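Local coordinates for protein FACT complex subunit SPT16 (Ashbya gossypii, PDB 6A8M) that probably acts, as part of the FACT complex, as a histone chaperone that reorganizes nucleosomes during transcription, replication and DNA repair, at residues D193-R205 / L218-L232. Residues are numbered along the deposited sequence; the frame is centred on the assembly and turned at random.
Sequences DKFMNLLSDELVR and LSDNVENEIDKSRFL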
ATOM      1  N   ASP A 193     -10.320  -6.456  -9.436  1.00 12.42           N
ATOM      2  CA  ASP A 193     -11.030  -7.514 -10.150  1.00 14.20           C
ATOM      3  C   ASP A 193     -11.458  -7.066 -11.545  1.00 15.26           C
ATOM      4  O   ASP A 193     -11.290  -7.803 -12.520  1.00 16.19           O
ATOM      5  CB  ASP A 193     -12.286  -7.936  -9.380  1.00 15.17           C
ATOM      6  CG  ASP A 193     -12.015  -8.864  -8.207  1.00 15.78           C
ATOM      7  OD1 ASP A 193     -10.895  -9.400  -8.074  1.00 16.27           O
ATOM      8  OD2 ASP A 193     -12.975  -9.051  -7.427  1.00 16.75           O
ATOM      9  N   LYS A 194     -12.059  -5.872 -11.651  1.00 14.46           N
ATOM     10  CA  LYS A 194     -12.589  -5.427 -12.940  1.00 15.49           C
ATOM     11  C   LYS A 194     -11.477  -5.258 -13.961  1.00 15.47           C
ATOM     12  O   LYS A 194     -11.653  -5.590 -15.137  1.00 17.85           O
ATOM     13  CB  LYS A 194     -13.327  -4.102 -12.797  1.00 17.89           C
ATOM     14  CG  LYS A 194     -14.583  -4.180 -11.975  1.00 20.95           C
ATOM     15  CD  LYS A 194     -15.545  -5.154 -12.596  1.00 26.93           C
ATOM     16  CE  LYS A 194     -16.938  -4.830 -12.180  1.00 32.56           C
ATOM     17  NZ  LYS A 194     -17.891  -5.685 -12.939  1.00 36.83           N
ATOM     18  N   PHE A 195     -10.356  -4.689 -13.536  1.00 13.87           N
ATOM     19  CA  PHE A 195      -9.239  -4.481 -14.448  1.00 15.22           C
ATOM     20  C   PHE A 195      -8.521  -5.783 -14.778  1.00 14.83           C
ATOM     21  O   PHE A 195      -8.040  -5.942 -15.910  1.00 13.11           O
ATOM     22  CB  PHE A 195      -8.300  -3.417 -13.869  1.00 15.39           C
ATOM     23  CG  PHE A 195      -8.858  -2.034 -14.027  1.00 16.29           C
ATOM     24  CD1 PHE A 195      -8.785  -1.401 -15.258  1.00 15.85           C
ATOM     25  CD2 PHE A 195      -9.533  -1.415 -12.996  1.00 16.05           C
ATOM     26  CE1 PHE A 195      -9.357  -0.144 -15.453  1.00 17.98           C
ATOM     27  CE2 PHE A 195     -10.101  -0.165 -13.179  1.00 18.99           C
ATOM     28  CZ  PHE A 195     -10.010   0.471 -14.404  1.00 21.06           C
ATOM     29  N   MET A 196      -8.445  -6.735 -13.838  1.00 12.71           N
ATOM     30  CA  MET A 196      -7.914  -8.046 -14.216  1.00 14.70           C
ATOM     31  C   MET A 196      -8.803  -8.707 -15.270  1.00 15.38           C
ATOM     32  O   MET A 196      -8.299  -9.335 -16.217  1.00 15.63           O
ATOM     33  CB  MET A 196      -7.756  -8.949 -12.982  1.00 14.79           C
ATOM     34  CG  MET A 196      -7.092 -10.306 -13.288  1.00 13.45           C
ATOM     35  SD  MET A 196      -5.473 -10.183 -14.101  1.00 15.21           S
ATOM     36  CE  MET A 196      -4.450  -9.670 -12.729  1.00 13.72           C
ATOM     37  N   ASN A 197     -10.127  -8.561 -15.138  1.00 14.10           N
ATOM     38  CA  ASN A 197     -11.027  -9.073 -16.169  1.00 17.31           C
ATOM     39  C   ASN A 197     -10.734  -8.439 -17.524  1.00 18.75           C
ATOM     40  O   ASN A 197     -10.696  -9.133 -18.546  1.00 17.70           O
ATOM     41  CB  ASN A 197     -12.486  -8.834 -15.800  1.00 19.23           C
ATOM     42  CG  ASN A 197     -13.424  -9.316 -16.902  1.00 24.59           C
ATOM     43  OD1 ASN A 197     -13.503 -10.513 -17.159  1.00 25.40           O
ATOM     44  ND2 ASN A 197     -14.082  -8.385 -17.599  1.00 28.69           N
ATOM     45  N   LEU A 198     -10.567  -7.109 -17.552  1.00 17.97           N
ATOM     46  CA  LEU A 198     -10.266  -6.419 -18.804  1.00 21.04           C
ATOM     47  C   LEU A 198      -8.947  -6.898 -19.363  1.00 20.87           C
ATOM     48  O   LEU A 198      -8.801  -7.076 -20.577  1.00 20.55           O
ATOM     49  CB  LEU A 198     -10.181  -4.912 -18.587  1.00 20.68           C
ATOM     50  CG  LEU A 198     -11.432  -4.073 -18.451  1.00 24.29           C
ATOM     51  CD1 LEU A 198     -10.986  -2.647 -18.206  1.00 25.70           C
ATOM     52  CD2 LEU A 198     -12.297  -4.169 -19.710  1.00 27.48           C
ATOM     53  N   LEU A 199      -7.974  -7.097 -18.476  1.00 18.22           N
ATOM     54  CA  LEU A 199      -6.667  -7.570 -18.888  1.00 18.52           C
ATOM     55  C   LEU A 199      -6.774  -8.938 -19.536  1.00 18.08           C
ATOM     56  O   LEU A 199      -6.178  -9.187 -20.586  1.00 19.38           O
ATOM     57  CB  LEU A 199      -5.736  -7.624 -17.684  1.00 17.52           C
ATOM     58  CG  LEU A 199      -4.267  -7.843 -18.002  1.00 17.76           C
ATOM     59  CD1 LEU A 199      -3.453  -7.212 -16.879  1.00 17.27           C
ATOM     60  CD2 LEU A 199      -3.940  -9.331 -18.128  1.00 18.12           C
ATOM     61  N   SER A 200      -7.494  -9.856 -18.897  1.00 15.86           N
ATOM     62  CA  SER A 200      -7.617 -11.190 -19.475  1.00 16.85           C
ATOM     63  C   SER A 200      -8.230 -11.123 -20.873  1.00 18.85           C
ATOM     64  O   SER A 200      -7.736 -11.762 -21.804  1.00 21.05           O
ATOM     65  CB  SER A 200      -8.447 -12.093 -18.566  1.00 16.68           C
ATOM     66  OG  SER A 200      -8.669 -13.353 -19.199  1.00 18.79           O
ATOM     67  N   ASP A 201      -9.312 -10.351 -21.040  1.00 21.76           N
ATOM     68  CA  ASP A 201      -9.972 -10.267 -22.343  1.00 23.95           C
ATOM     69  C   ASP A 201      -9.028  -9.744 -23.415  1.00 23.89           C
ATOM     70  O   ASP A 201      -9.027 -10.245 -24.547  1.00 25.30           O
ATOM     71  CB  ASP A 201     -11.209  -9.371 -22.265  1.00 26.01           C
ATOM     72  CG  ASP A 201     -12.359 -10.036 -21.561  1.00 29.04           C
ATOM     73  OD1 ASP A 201     -12.235 -11.239 -21.233  1.00 28.54           O
ATOM     74  OD2 ASP A 201     -13.383  -9.358 -21.329  1.00 32.17           O
ATOM     75  N   GLU A 202      -8.233  -8.722 -23.083  1.00 24.76           N
ATOM     76  CA  GLU A 202      -7.285  -8.158 -24.042  1.00 27.93           C
ATOM     77  C   GLU A 202      -6.159  -9.137 -24.349  1.00 23.19           C
ATOM     78  O   GLU A 202      -5.726  -9.263 -25.503  1.00 23.72           O
ATOM     79  CB  GLU A 202      -6.706  -6.854 -23.506  1.00 35.28           C
ATOM     80  CG  GLU A 202      -7.600  -5.646 -23.670  1.00 44.45           C
ATOM     81  CD  GLU A 202      -6.847  -4.449 -24.245  1.00 51.68           C
ATOM     82  OE1 GLU A 202      -5.777  -4.654 -24.870  1.00 52.74           O
ATOM     83  OE2 GLU A 202      -7.330  -3.304 -24.072  1.00 55.27           O
ATOM     84  N   LEU A 203      -5.655  -9.810 -23.321  1.00 20.92           N
ATOM     85  CA  LEU A 203      -4.619 -10.811 -23.521  1.00 19.71           C
ATOM     86  C   LEU A 203      -5.089 -11.904 -24.473  1.00 21.90           C
ATOM     87  O   LEU A 203      -4.433 -12.201 -25.479  1.00 25.11           O
ATOM     88  CB  LEU A 203      -4.233 -11.395 -22.163  1.00 19.20           C
ATOM     89  CG  LEU A 203      -3.270 -12.568 -22.190  1.00 22.98           C
ATOM     90  CD1 LEU A 203      -1.979 -12.133 -22.856  1.00 24.73           C
ATOM     91  CD2 LEU A 203      -3.015 -13.032 -20.769  1.00 20.67           C
ATOM     92  N   VAL A 204      -6.236 -12.510 -24.172  1.00 24.00           N
ATOM     93  CA  VAL A 204      -6.725 -13.626 -24.976  1.00 26.26           C
ATOM     94  C   VAL A 204      -6.917 -13.193 -26.420  1.00 29.85           C
ATOM     95  O   VAL A 204      -6.616 -13.948 -27.354  1.00 31.56           O
ATOM     96  CB  VAL A 204      -8.018 -14.192 -24.361  1.00 27.18           C
ATOM     97  CG1 VAL A 204      -8.771 -15.076 -25.360  1.00 30.06           C
ATOM     98  CG2 VAL A 204      -7.672 -14.976 -23.137  1.00 26.32           C
ATOM     99  N   ARG A 205      -7.394 -11.967 -26.632  1.00 31.29           N
ATOM    100  CA  ARG A 205      -7.587 -11.494 -28.003  1.00 33.74           C
ATOM    101  C   ARG A 205      -6.251 -11.349 -28.719  1.00 33.28           C
ATOM    102  O   ARG A 205      -6.092 -11.816 -29.852  1.00 33.74           O
ATOM    103  CB  ARG A 205      -8.354 -10.171 -28.004  1.00 33.59           C
ATOM    104  N   LEU A 218       0.899  -4.100 -24.190  1.00 19.39           N
ATOM    105  CA  LEU A 218      -0.375  -4.650 -23.748  1.00 20.54           C
ATOM    106  C   LEU A 218      -0.757  -4.130 -22.364  1.00 16.61           C
ATOM    107  O   LEU A 218      -1.912  -3.752 -22.140  1.00 17.08           O
ATOM    108  CB  LEU A 218      -0.295  -6.175 -23.752  1.00 23.08           C
ATOM    109  CG  LEU A 218      -1.538  -6.940 -23.318  1.00 24.39           C
ATOM    110  CD1 LEU A 218      -2.705  -6.607 -24.236  1.00 26.31           C
ATOM    111  CD2 LEU A 218      -1.248  -8.439 -23.323  1.00 24.99           C
ATOM    112  N   SER A 219       0.185  -4.108 -21.414  1.00 13.89           N
ATOM    113  CA  SER A 219      -0.192  -3.639 -20.084  1.00 15.37           C
ATOM    114  C   SER A 219      -0.476  -2.149 -20.108  1.00 16.35           C
ATOM    115  O   SER A 219      -1.324  -1.671 -19.350  1.00 16.63           O
ATOM    116  CB  SER A 219       0.880  -3.972 -19.038  1.00 17.42           C
ATOM    117  OG  SER A 219       2.076  -3.227 -19.223  1.00 17.12           O
ATOM    118  N   ASP A 220       0.201  -1.406 -20.997  1.00 15.42           N
ATOM    119  CA  ASP A 220      -0.102   0.015 -21.117  1.00 16.90           C
ATOM    120  C   ASP A 220      -1.523   0.217 -21.623  1.00 18.04           C
ATOM    121  O   ASP A 220      -2.220   1.145 -21.191  1.00 17.74           O
ATOM    122  CB  ASP A 220       0.910   0.686 -22.052  1.00 17.56           C
ATOM    123  CG  ASP A 220       0.659   2.174 -22.220  1.00 20.07           C
ATOM    124  OD1 ASP A 220       0.997   2.929 -21.302  1.00 22.28           O
ATOM    125  OD2 ASP A 220       0.142   2.587 -23.275  1.00 22.72           O
ATOM    126  N   ASN A 221      -1.969  -0.632 -22.559  1.00 16.46           N
ATOM    127  CA  ASN A 221      -3.337  -0.519 -23.057  1.00 20.34           C
ATOM    128  C   ASN A 221      -4.341  -0.628 -21.915  1.00 20.70           C
ATOM    129  O   ASN A 221      -5.265   0.189 -21.793  1.00 19.93           O
ATOM    130  CB  ASN A 221      -3.606  -1.607 -24.095  1.00 21.90           C
ATOM    131  CG  ASN A 221      -2.858  -1.380 -25.392  1.00 24.55           C
ATOM    132  OD1 ASN A 221      -2.254  -0.329 -25.593  1.00 25.81           O
ATOM    133  ND2 ASN A 221      -2.911  -2.359 -26.285  1.00 24.61           N
ATOM    134  N   VAL A 222      -4.174  -1.652 -21.079  1.00 20.30           N
ATOM    135  CA  VAL A 222      -5.030  -1.844 -19.911  1.00 19.17           C
ATOM    136  C   VAL A 222      -4.926  -0.655 -18.970  1.00 16.07           C
ATOM    137  O   VAL A 222      -5.942  -0.141 -18.484  1.00 14.49           O
ATOM    138  CB  VAL A 222      -4.657  -3.149 -19.195  1.00 20.52           C
ATOM    139  CG1 VAL A 222      -5.383  -3.239 -17.865  1.00 20.63           C
ATOM    140  CG2 VAL A 222      -4.973  -4.338 -20.084  1.00 22.68           C
ATOM    141  N   GLU A 223      -3.691  -0.208 -18.691  1.00 13.57           N
ATOM    142  CA  GLU A 223      -3.462   0.893 -17.760  1.00 13.93           C
ATOM    143  C   GLU A 223      -4.257   2.140 -18.148  1.00 14.10           C
ATOM    144  O   GLU A 223      -4.817   2.824 -17.287  1.00 15.48           O
ATOM    145  CB  GLU A 223      -1.949   1.188 -17.674  1.00 12.93           C
ATOM    146  CG  GLU A 223      -1.567   2.249 -16.664  1.00 14.19           C
ATOM    147  CD  GLU A 223      -0.068   2.281 -16.385  1.00 16.00           C
ATOM    148  OE1 GLU A 223       0.388   3.112 -15.563  1.00 18.20           O
ATOM    149  OE2 GLU A 223       0.658   1.480 -17.004  1.00 17.44           O
ATOM    150  N   ASN A 224      -4.325   2.451 -19.434  1.00 14.93           N
ATOM    151  CA  ASN A 224      -5.005   3.662 -19.859  1.00 16.15           C
ATOM    152  C   ASN A 224      -6.522   3.539 -19.799  1.00 16.68           C
ATOM    153  O   ASN A 224      -7.213   4.557 -19.908  1.00 18.58           O
ATOM    154  CB  ASN A 224      -4.549   4.027 -21.275  1.00 21.02           C
ATOM    155  CG  ASN A 224      -3.069   4.424 -21.312  1.00 25.14           C
ATOM    156  OD1 ASN A 224      -2.251   3.800 -21.992  1.00 30.76           O
ATOM    157  ND2 ASN A 224      -2.731   5.468 -20.580  1.00 22.89           N
ATOM    158  N   GLU A 225      -7.045   2.326 -19.603  1.00 18.03           N
ATOM    159  CA  GLU A 225      -8.490   2.156 -19.493  1.00 21.09           C
ATOM    160  C   GLU A 225      -9.067   2.879 -18.280  1.00 18.95           C
ATOM    161  O   GLU A 225     -10.249   3.241 -18.298  1.00 19.17           O
ATOM    162  CB  GLU A 225      -8.832   0.664 -19.425  1.00 22.00           C
ATOM    163  CG  GLU A 225      -8.479  -0.106 -20.688  1.00 23.73           C
ATOM    164  CD  GLU A 225      -9.517   0.066 -21.767  1.00 30.34           C
ATOM    165  OE1 GLU A 225     -10.716   0.027 -21.432  1.00 29.99           O
ATOM    166  OE2 GLU A 225      -9.137   0.246 -22.946  1.00 33.04           O
ATOM    167  N   ILE A 226      -8.263   3.115 -17.240  1.00 16.88           N
ATOM    168  CA  ILE A 226      -8.775   3.756 -16.027  1.00 15.09           C
ATOM    169  C   ILE A 226      -9.147   5.202 -16.283  1.00 17.57           C
ATOM    170  O   ILE A 226      -9.879   5.800 -15.491  1.00 20.44           O
ATOM    171  CB  ILE A 226      -7.750   3.673 -14.879  1.00 13.73           C
ATOM    172  CG1 ILE A 226      -8.434   3.838 -13.500  1.00 13.58           C
ATOM    173  CG2 ILE A 226      -6.643   4.693 -15.072  1.00 13.92           C
ATOM    174  CD1 ILE A 226      -7.567   3.350 -12.353  1.00 14.18           C
ATOM    175  N   ASP A 227      -8.680   5.798 -17.367  1.00 18.73           N
ATOM    176  CA  ASP A 227      -9.044   7.191 -17.581  1.00 21.74           C
ATOM    177  C   ASP A 227     -10.336   7.350 -18.372  1.00 22.16           C
ATOM    178  O   ASP A 227     -10.717   8.484 -18.686  1.00 23.80           O
ATOM    179  CB  ASP A 227      -7.893   7.942 -18.248  1.00 25.50           C
ATOM    180  CG  ASP A 227      -6.688   8.083 -17.312  1.00 27.04           C
ATOM    181  OD1 ASP A 227      -6.866   8.309 -16.089  1.00 29.54           O
ATOM    182  OD2 ASP A 227      -5.561   7.948 -17.795  1.00 31.83           O
ATOM    183  N   LYS A 228     -11.015   6.251 -18.688  1.00 19.68           N
ATOM    184  CA  LYS A 228     -12.331   6.285 -19.328  1.00 23.24           C
ATOM    185  C   LYS A 228     -13.355   6.503 -18.225  1.00 23.30           C
ATOM    186  O   LYS A 228     -13.894   5.554 -17.655  1.00 21.65           O
ATOM    187  CB  LYS A 228     -12.593   4.989 -20.080  1.00 24.95           C
ATOM    188  CG  LYS A 228     -11.669   4.704 -21.258  1.00 29.42           C
ATOM    189  CD  LYS A 228     -11.966   3.318 -21.810  1.00 32.95           C
ATOM    190  CE  LYS A 228     -11.060   2.970 -22.970  1.00 35.66           C
ATOM    191  NZ  LYS A 228     -10.921   4.123 -23.888  1.00 38.16           N
ATOM    192  N   SER A 229     -13.588   7.776 -17.886  1.00 23.64           N
ATOM    193  CA  SER A 229     -14.446   8.120 -16.752  1.00 27.46           C
ATOM    194  C   SER A 229     -15.857   7.565 -16.913  1.00 26.25           C
ATOM    195  O   SER A 229     -16.499   7.200 -15.921  1.00 26.79           O
ATOM    196  CB  SER A 229     -14.522   9.640 -16.587  1.00 31.62           C
ATOM    197  OG  SER A 229     -13.290  10.166 -16.132  1.00 35.29           O
ATOM    198  N   ARG A 230     -16.359   7.503 -18.139  1.00 22.52           N
ATOM    199  CA  ARG A 230     -17.726   7.018 -18.334  1.00 23.22           C
ATOM    200  C   ARG A 230     -17.824   5.515 -18.103  1.00 22.69           C
ATOM    201  O   ARG A 230     -18.860   5.023 -17.639  1.00 22.11           O
ATOM    202  CB  ARG A 230     -18.224   7.392 -19.723  1.00 24.89           C
ATOM    203  CG  ARG A 230     -18.354   8.892 -19.878  1.00 26.12           C
ATOM    204  CD  ARG A 230     -18.394   9.271 -21.307  1.00 27.18           C
ATOM    205  NE  ARG A 230     -18.120  10.692 -21.461  1.00 27.95           N
ATOM    206  CZ  ARG A 230     -19.045  11.642 -21.387  1.00 27.93           C
ATOM    207  NH1 ARG A 230     -20.318  11.320 -21.175  1.00 29.15           N
ATOM    208  NH2 ARG A 230     -18.698  12.917 -21.550  1.00 27.27           N
ATOM    209  N   PHE A 231     -16.751   4.783 -18.398  1.00 21.87           N
ATOM    210  CA  PHE A 231     -16.663   3.390 -17.996  1.00 20.42           C
ATOM    211  C   PHE A 231     -16.643   3.269 -16.481  1.00 19.80           C
ATOM    212  O   PHE A 231     -17.330   2.415 -15.914  1.00 21.74           O
ATOM    213  CB  PHE A 231     -15.408   2.765 -18.600  1.00 18.97           C
ATOM    214  CG  PHE A 231     -14.909   1.561 -17.860  1.00 21.93           C
ATOM    215  CD1 PHE A 231     -15.627   0.375 -17.893  1.00 25.36           C
ATOM    216  CD2 PHE A 231     -13.711   1.595 -17.168  1.00 22.95           C
ATOM    217  CE1 PHE A 231     -15.165  -0.744 -17.213  1.00 24.57           C
ATOM    218  CE2 PHE A 231     -13.253   0.467 -16.489  1.00 22.73           C
ATOM    219  CZ  PHE A 231     -13.988  -0.691 -16.528  1.00 23.67           C
ATOM    220  N   LEU A 232     -15.863   4.124 -15.810  1.00 19.89           N
ATOM    221  CA  LEU A 232     -15.780   4.070 -14.355  1.00 21.85           C
ATOM    222  C   LEU A 232     -17.126   4.384 -13.710  1.00 21.89           C
ATOM    223  O   LEU A 232     -17.504   3.739 -12.729  1.00 25.65           O
ATOM    224  CB  LEU A 232     -14.715   5.030 -13.840  1.00 22.66           C
ATOM    225  CG  LEU A 232     -13.237   4.785 -14.136  1.00 21.77           C
ATOM    226  CD1 LEU A 232     -12.421   5.790 -13.327  1.00 20.63           C
ATOM    227  CD2 LEU A 232     -12.838   3.372 -13.790  1.00 20.12           C
TER
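A helical hairpin of the M24 peptidase-like domain of SPT16 brings Leu199 onto Val222 and Leu203 onto Leu218. Helices 193-205 and 218-224 run roughly antiparallel, at 139°, with their axes 9.9 Å apart at their closest. The helices are nearest at Leu199 and Val222, where Val222 CG2 reaches the Leu199 backbone, 3.8 Å from Leu199 CA. One branch of each leucine meets at the next step, Leu203 CD1 to Leu218 CD2 at 3.8 Å.

Residues 225-226 and two residues of the next helix, Phe231 and Leu232, pack on the Phe195 ring. Glu225 CB and Leu232 CD2 lie at the ring edge. Ile226 comes in at about a right angle, its CG1 3.8 Å from Phe195 CZ. Phe231 makes an offset edge-to-face pair with Phe195, the planes 86° apart and the centroids 5.9 Å apart. The edge of Phe231 is presented to the face of Phe195. Phe231 CG is anti to its own backbone N (chi1 157°), which carries the ring back to helix 193-205. There Phe231 CZ also meets Leu198 CD1 at 4.0 Å.

Glu202 bends at chi2 and slides past Leu218, placing OE1 3.7 Å from Leu218 CD1. The same carboxylate rests on Asn221 CB, the two side chains crossing at about a right angle. Glu202 OE2 and Glu225 OE2 are 4.1 Å apart, so each may raise the other's pKa.

Strand 285-295 packs against this layer, with Ile293 touching Phe195 and Ile226, and Ala289 at Leu199. Ile262 of strand 261-263 touches Leu199 and Leu218. Trp256 adds a second edge-to-face ring to Phe195. The hairpin thus packs against the strands of the domain.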